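Local coordinates for putative uncharacterized protein (Xanthomonas oryzae pv. oryzae, PDB 4KL0) that binds a calcium ion, has a nucleoside hydrolase-like fold and may hydrolyse N-glycosyl compounds, as its family does, at residues A[42-47]-A[236-241]; A[314-319]-A[363-368]. One frame throughout, in Å; residues are numbered along the deposited sequence.

Interaction 1 of 2, residues A[42-47]-A[236-241]; sequences DVVTYT and PAFYEG. With CA (calcium ion), chain B.
Val44 is the one residue of 42-47 that touches 236-241, and its two methyls part company to meet two different aromatic rings. CG1, anti to the backbone N (chi1 -178°), runs up to the edge of Phe238, near the ring plane; CG1 of Val44 lies 3.8 Å from CZ of Phe238. CG2 of Val44 goes instead to the end of Tyr239, lying 3.8 Å from OH, and this methyl approaches the phenol obliquely. The two rings brace one another: CD2 of Phe238 sits over the centre of the Tyr239 ring, 3.7 Å above its plane, while an edge of Phe238 is turned to Tyr239. This small cluster is the tightly packed part, and no hydrogen bond crosses it. Helix 41-54 follows the first strand of the Rossmann-like core of nucleoside hydrolases, and its opening turn carries calcium-binding Asp42 away from the aromatic pair. Both carboxylate oxygens grip the ion, OD2 at 2.5 Å and OD1 at a longer 2.8 Å from the calcium, and OD1 also accepts a hydrogen bond from Thr34. Three waters also bind the ion, along with Asp35, Asp318 and the carbonyl of Ile151. At the opposite margin of the pairing the packing gives way to partly exposed Glu240, whose carboxylate is held by Arg254 and Trp308.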
loop_
_atom_site.group_PDB
_atom_site.type_symbol
_atom_site.label_atom_id
_atom_site.label_comp_id
_atom_site.label_asym_id
_atom_site.label_seq_id
_atom_site.Cartn_x
_atom_site.Cartn_y
_atom_site.Cartn_z
ATOM N N ASP A 42 1.836 -0.336 4.577
ATOM C CA ASP A 42 2.734 0.291 3.620
ATOM C C ASP A 42 4.096 -0.353 3.661
ATOM O O ASP A 42 4.734 -0.530 2.606
ATOM C CB ASP A 42 2.804 1.821 3.862
ATOM C CG ASP A 42 1.433 2.486 3.752
ATOM O OD1 ASP A 42 1.243 3.188 2.753
ATOM O OD2 ASP A 42 0.551 2.286 4.672
ATOM N N VAL A 43 4.573 -0.670 4.875
ATOM C CA VAL A 43 5.912 -1.260 4.966
ATOM C C VAL A 43 5.966 -2.690 4.452
ATOM O O VAL A 43 6.979 -3.068 3.856
ATOM C CB VAL A 43 6.466 -1.103 6.377
ATOM C CG1 VAL A 43 7.779 -1.929 6.545
ATOM C CG2 VAL A 43 6.730 0.415 6.595
ATOM N N VAL A 44 4.875 -3.461 4.598
ATOM C CA VAL A 44 4.817 -4.751 3.913
ATOM C C VAL A 44 4.908 -4.531 2.399
ATOM O O VAL A 44 5.612 -5.293 1.690
ATOM C CB VAL A 44 3.509 -5.535 4.248
ATOM C CG1 VAL A 44 3.568 -6.918 3.522
ATOM C CG2 VAL A 44 3.420 -5.728 5.790
ATOM N N THR A 45 4.274 -3.454 1.905
ATOM C CA THR A 45 4.331 -3.184 0.466
ATOM C C THR A 45 5.766 -2.864 0.040
ATOM O O THR A 45 6.211 -3.309 -1.035
ATOM C CB THR A 45 3.414 -1.987 0.111
ATOM O OG1 THR A 45 2.127 -2.235 0.650
ATOM C CG2 THR A 45 3.315 -1.805 -1.403
ATOM N N TYR A 46 6.515 -2.082 0.836
ATOM C CA TYR A 46 7.888 -1.746 0.473
ATOM C C TYR A 46 8.698 -3.048 0.424
ATOM O O TYR A 46 9.578 -3.238 -0.452
ATOM C CB TYR A 46 8.555 -0.831 1.515
ATOM C CG TYR A 46 7.848 0.466 1.822
ATOM C CD1 TYR A 46 6.884 0.992 0.961
ATOM C CD2 TYR A 46 8.126 1.162 2.966
ATOM C CE1 TYR A 46 6.194 2.172 1.276
ATOM C CE2 TYR A 46 7.488 2.335 3.277
ATOM C CZ TYR A 46 6.519 2.848 2.440
ATOM O OH TYR A 46 5.874 3.987 2.833
ATOM N N THR A 47 8.410 -3.945 1.395
ATOM C CA THR A 47 9.136 -5.235 1.491
ATOM C C THR A 47 8.883 -6.135 0.272
ATOM O O THR A 47 9.837 -6.593 -0.362
ATOM C CB THR A 47 8.779 -5.958 2.770
ATOM O OG1 THR A 47 9.106 -5.102 3.868
ATOM C CG2 THR A 47 9.585 -7.246 2.949
ATOM N N PRO A 236 -1.094 -14.806 11.522
ATOM C CA PRO A 236 0.094 -14.296 12.218
ATOM C C PRO A 236 1.384 -14.936 11.710
ATOM O O PRO A 236 2.419 -14.300 11.852
ATOM C CB PRO A 236 -0.141 -14.702 13.700
ATOM C CG PRO A 236 -1.620 -14.722 13.839
ATOM C CD PRO A 236 -2.229 -14.976 12.459
ATOM N N ALA A 237 1.335 -16.177 11.201
ATOM C CA ALA A 237 2.551 -16.869 10.789
ATOM C C ALA A 237 3.252 -16.071 9.705
ATOM O O ALA A 237 4.503 -16.211 9.548
ATOM C CB ALA A 237 2.241 -18.306 10.301
ATOM N N PHE A 238 2.471 -15.289 8.947
ATOM C CA PHE A 238 3.051 -14.379 7.923
ATOM C C PHE A 238 4.079 -13.457 8.574
ATOM O O PHE A 238 5.215 -13.361 8.088
ATOM C CB PHE A 238 1.991 -13.602 7.110
ATOM C CG PHE A 238 2.586 -12.512 6.221
ATOM C CD1 PHE A 238 2.998 -12.811 4.925
ATOM C CD2 PHE A 238 2.744 -11.218 6.706
ATOM C CE1 PHE A 238 3.556 -11.829 4.119
ATOM C CE2 PHE A 238 3.275 -10.242 5.924
ATOM C CZ PHE A 238 3.689 -10.547 4.606
ATOM N N TYR A 239 3.710 -12.827 9.694
ATOM C CA TYR A 239 4.572 -11.883 10.404
ATOM C C TYR A 239 5.645 -12.612 11.205
ATOM O O TYR A 239 6.751 -12.106 11.377
ATOM C CB TYR A 239 3.739 -11.008 11.345
ATOM C CG TYR A 239 2.895 -9.994 10.534
ATOM C CD1 TYR A 239 3.477 -8.830 10.097
ATOM C CD2 TYR A 239 1.549 -10.231 10.205
ATOM C CE1 TYR A 239 2.792 -7.910 9.362
ATOM C CE2 TYR A 239 0.829 -9.308 9.445
ATOM C CZ TYR A 239 1.495 -8.152 9.012
ATOM O OH TYR A 239 0.882 -7.184 8.290
ATOM N N GLU A 240 5.311 -13.801 11.735
ATOM C CA GLU A 240 6.306 -14.521 12.508
ATOM C C GLU A 240 7.366 -15.070 11.574
ATOM O O GLU A 240 8.527 -14.955 11.879
ATOM C CB GLU A 240 5.688 -15.631 13.381
ATOM C CG GLU A 240 4.700 -15.098 14.485
ATOM C CD GLU A 240 5.342 -14.396 15.672
ATOM O OE1 GLU A 240 6.588 -14.289 15.759
ATOM O OE2 GLU A 240 4.595 -13.920 16.561
ATOM N N GLY A 241 6.941 -15.546 10.409
ATOM C CA GLY A 241 7.856 -15.971 9.340
ATOM C C GLY A 241 8.873 -14.943 8.905
ATOM O O GLY A 241 10.040 -15.252 8.667
HETATM CA CA CA B . -1.490 2.906 3.379
HETATM O O HOH W 1 -3.885 1.985 2.550
HETATM O O HOH W 2 -2.478 1.586 5.240
HETATM O O HOH W 3 -3.458 4.373 4.221
#

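Interaction 2 of 2, residues A[314-319]-A[363-368]; sequences LNLYDP and LLLSAL. With CA (calcium ion), chain B.
Leu365 spreads its two methyls between Leu316 and Pro319, and these apolar touches make up the whole direct contact. CD2 presses on the proline ring, 3.6 Å from CB of Pro319, while CD1 of Leu365 lies alongside the CD1 methyl of Leu316 at 3.9 Å, the two leucines running past one another in opposite directions. In Leu365, CG stands anti to the carbonyl carbon (chi1 -71°), which projects the branched end from helix 358-372 across to the start of helix 317-325. All three residues are buried; Leu316 also touches Phe238 and Tyr239, and Pro319 also touches Val44. Leu316 holds the N-cap position of helix 317-325, and the contact sets helix 358-372 against the start of the helix that carries a metal ligand in this nucleoside hydrolase-like domain. Metal bonding is done by Asp318 in the first turn: OD2 lies 2.4 Å from the calcium, and OD1, 3.8 Å from the ion, instead accepts a 2.5 Å hydrogen bond from water 1, itself a calcium ligand. One carboxylate thus holds the ion directly and through its water, which probably fixes the rotation of the group. Among the polar bonds nearby, ND2 of Asn315 donates to OH of Tyr317 at 2.9 Å, a bent bond (143° at the hydrogen) tilted 24° from the amide plane. Asp41 accepts from the backbone N of Asp318, tying this helix start to helix 41-54.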
loop_
_atom_site.group_PDB
_atom_site.type_symbol
_atom_site.label_atom_id
_atom_site.label_comp_id
_atom_site.label_asym_id
_atom_site.label_seq_id
_atom_site.Cartn_x
_atom_site.Cartn_y
_atom_site.Cartn_z
ATOM N N LEU A 314 -5.473 -11.554 8.992
ATOM C CA LEU A 314 -4.907 -10.203 9.072
ATOM C C LEU A 314 -4.900 -9.637 7.631
ATOM O O LEU A 314 -4.311 -10.251 6.707
ATOM C CB LEU A 314 -3.485 -10.219 9.656
ATOM C CG LEU A 314 -3.442 -10.759 11.101
ATOM C CD1 LEU A 314 -2.008 -11.120 11.418
ATOM C CD2 LEU A 314 -4.069 -9.740 12.116
ATOM N N ASN A 315 -5.533 -8.473 7.428
ATOM C CA ASN A 315 -5.626 -7.934 6.062
ATOM C C ASN A 315 -4.361 -7.229 5.536
ATOM O O ASN A 315 -3.690 -6.506 6.315
ATOM C CB ASN A 315 -6.803 -6.981 6.002
ATOM C CG ASN A 315 -8.104 -7.682 6.291
ATOM O OD1 ASN A 315 -8.284 -8.867 5.944
ATOM N ND2 ASN A 315 -9.038 -6.958 6.904
ATOM N N LEU A 316 -4.010 -7.481 4.272
ATOM C CA LEU A 316 -2.877 -6.775 3.602
ATOM C C LEU A 316 -3.376 -5.930 2.403
ATOM O O LEU A 316 -3.190 -6.270 1.222
ATOM C CB LEU A 316 -1.783 -7.768 3.131
ATOM C CG LEU A 316 -1.015 -8.435 4.272
ATOM C CD1 LEU A 316 0.011 -9.520 3.781
ATOM C CD2 LEU A 316 -0.390 -7.346 5.201
ATOM N N TYR A 317 -3.956 -4.772 2.678
ATOM C CA TYR A 317 -4.607 -4.043 1.612
ATOM C C TYR A 317 -3.615 -3.482 0.625
ATOM O O TYR A 317 -3.768 -3.596 -0.572
ATOM C CB TYR A 317 -5.379 -2.836 2.189
ATOM C CG TYR A 317 -6.312 -3.185 3.327
ATOM C CD1 TYR A 317 -7.577 -3.680 3.072
ATOM C CD2 TYR A 317 -5.917 -2.984 4.649
ATOM C CE1 TYR A 317 -8.448 -3.998 4.123
ATOM C CE2 TYR A 317 -6.762 -3.305 5.709
ATOM C CZ TYR A 317 -8.018 -3.807 5.431
ATOM O OH TYR A 317 -8.876 -4.109 6.488
ATOM N N ASP A 318 -2.577 -2.865 1.149
ATOM C CA ASP A 318 -1.659 -2.189 0.261
ATOM C C ASP A 318 -0.764 -3.148 -0.559
ATOM O O ASP A 318 -0.494 -2.887 -1.753
ATOM C CB ASP A 318 -0.814 -1.191 1.061
ATOM C CG ASP A 318 -1.631 -0.036 1.589
ATOM O OD1 ASP A 318 -2.795 0.153 1.188
ATOM O OD2 ASP A 318 -1.119 0.763 2.403
ATOM N N PRO A 319 -0.287 -4.243 0.038
ATOM C CA PRO A 319 0.501 -5.166 -0.781
ATOM C C PRO A 319 -0.332 -5.741 -1.898
ATOM O O PRO A 319 0.192 -5.888 -3.001
ATOM C CB PRO A 319 0.819 -6.279 0.210
ATOM C CG PRO A 319 0.969 -5.559 1.490
ATOM C CD PRO A 319 -0.150 -4.531 1.483
ATOM N N LEU A 363 0.186 -17.132 -0.447
ATOM C CA LEU A 363 1.457 -17.834 -0.558
ATOM C C LEU A 363 2.498 -16.948 -1.281
ATOM O O LEU A 363 3.657 -16.827 -0.866
ATOM C CB LEU A 363 1.228 -19.144 -1.335
ATOM C CG LEU A 363 2.161 -20.309 -1.117
ATOM C CD1 LEU A 363 2.170 -20.700 0.349
ATOM C CD2 LEU A 363 1.634 -21.453 -1.973
ATOM N N LEU A 364 2.062 -16.274 -2.329
ATOM C CA LEU A 364 2.927 -15.302 -3.024
ATOM C C LEU A 364 3.361 -14.111 -2.155
ATOM O O LEU A 364 4.555 -13.717 -2.169
ATOM C CB LEU A 364 2.287 -14.828 -4.312
ATOM C CG LEU A 364 3.191 -13.911 -5.124
ATOM C CD1 LEU A 364 4.443 -14.686 -5.592
ATOM C CD2 LEU A 364 2.420 -13.370 -6.284
ATOM N N LEU A 365 2.432 -13.546 -1.381
ATOM C CA LEU A 365 2.828 -12.487 -0.431
ATOM C C LEU A 365 3.885 -13.013 0.529
ATOM O O LEU A 365 4.905 -12.340 0.735
ATOM C CB LEU A 365 1.622 -11.958 0.365
ATOM C CG LEU A 365 0.663 -11.113 -0.474
ATOM C CD1 LEU A 365 -0.686 -10.970 0.261
ATOM C CD2 LEU A 365 1.183 -9.702 -0.837
ATOM N N SER A 366 3.708 -14.218 1.105
ATOM C CA SER A 366 4.723 -14.768 2.019
ATOM C C SER A 366 6.066 -15.006 1.293
ATOM O O SER A 366 7.132 -14.652 1.819
ATOM C CB SER A 366 4.192 -16.046 2.715
ATOM O OG SER A 366 5.198 -16.607 3.579
ATOM N N ALA A 367 6.007 -15.607 0.101
ATOM C CA ALA A 367 7.238 -15.838 -0.688
ATOM C C ALA A 367 8.009 -14.555 -0.969
ATOM O O ALA A 367 9.231 -14.492 -0.740
ATOM C CB ALA A 367 6.930 -16.589 -1.975
ATOM N N LEU A 368 7.299 -13.517 -1.433
ATOM C CA LEU A 368 7.972 -12.280 -1.755
ATOM C C LEU A 368 8.576 -11.623 -0.507
ATOM O O LEU A 368 9.706 -11.152 -0.566
ATOM C CB LEU A 368 6.997 -11.341 -2.462
ATOM C CG LEU A 368 6.454 -11.761 -3.842
ATOM C CD1 LEU A 368 5.254 -10.897 -4.180
ATOM C CD2 LEU A 368 7.520 -11.604 -4.942
HETATM CA CA CA B . -1.490 2.906 3.379
HETATM O O HOH W 1 -3.885 1.985 2.550
HETATM O O HOH W 2 -2.478 1.586 5.240
HETATM O O HOH W 3 -3.458 4.373 4.221
#

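Overall arrangement
The two contacts lie side by side, their centres about 7 Å apart, and follow in series along the chain: interaction 1 closes before interaction 2 opens. Four helices are brought together, 41-54 and 236-243 in the first, 317-325 and 358-372 in the second. The calcium joins them, since each contributes one aspartate and the three bound waters are common to both; OD2 of Asp42 and OD2 of Asp318 lie 3.2 Å apart, a closeness the cation probably makes tolerable. Beside the calcium ligands, Thr45 packs on Asp318 and Pro319. Segments distant in sequence thereby form one buried cluster next to the calcium site.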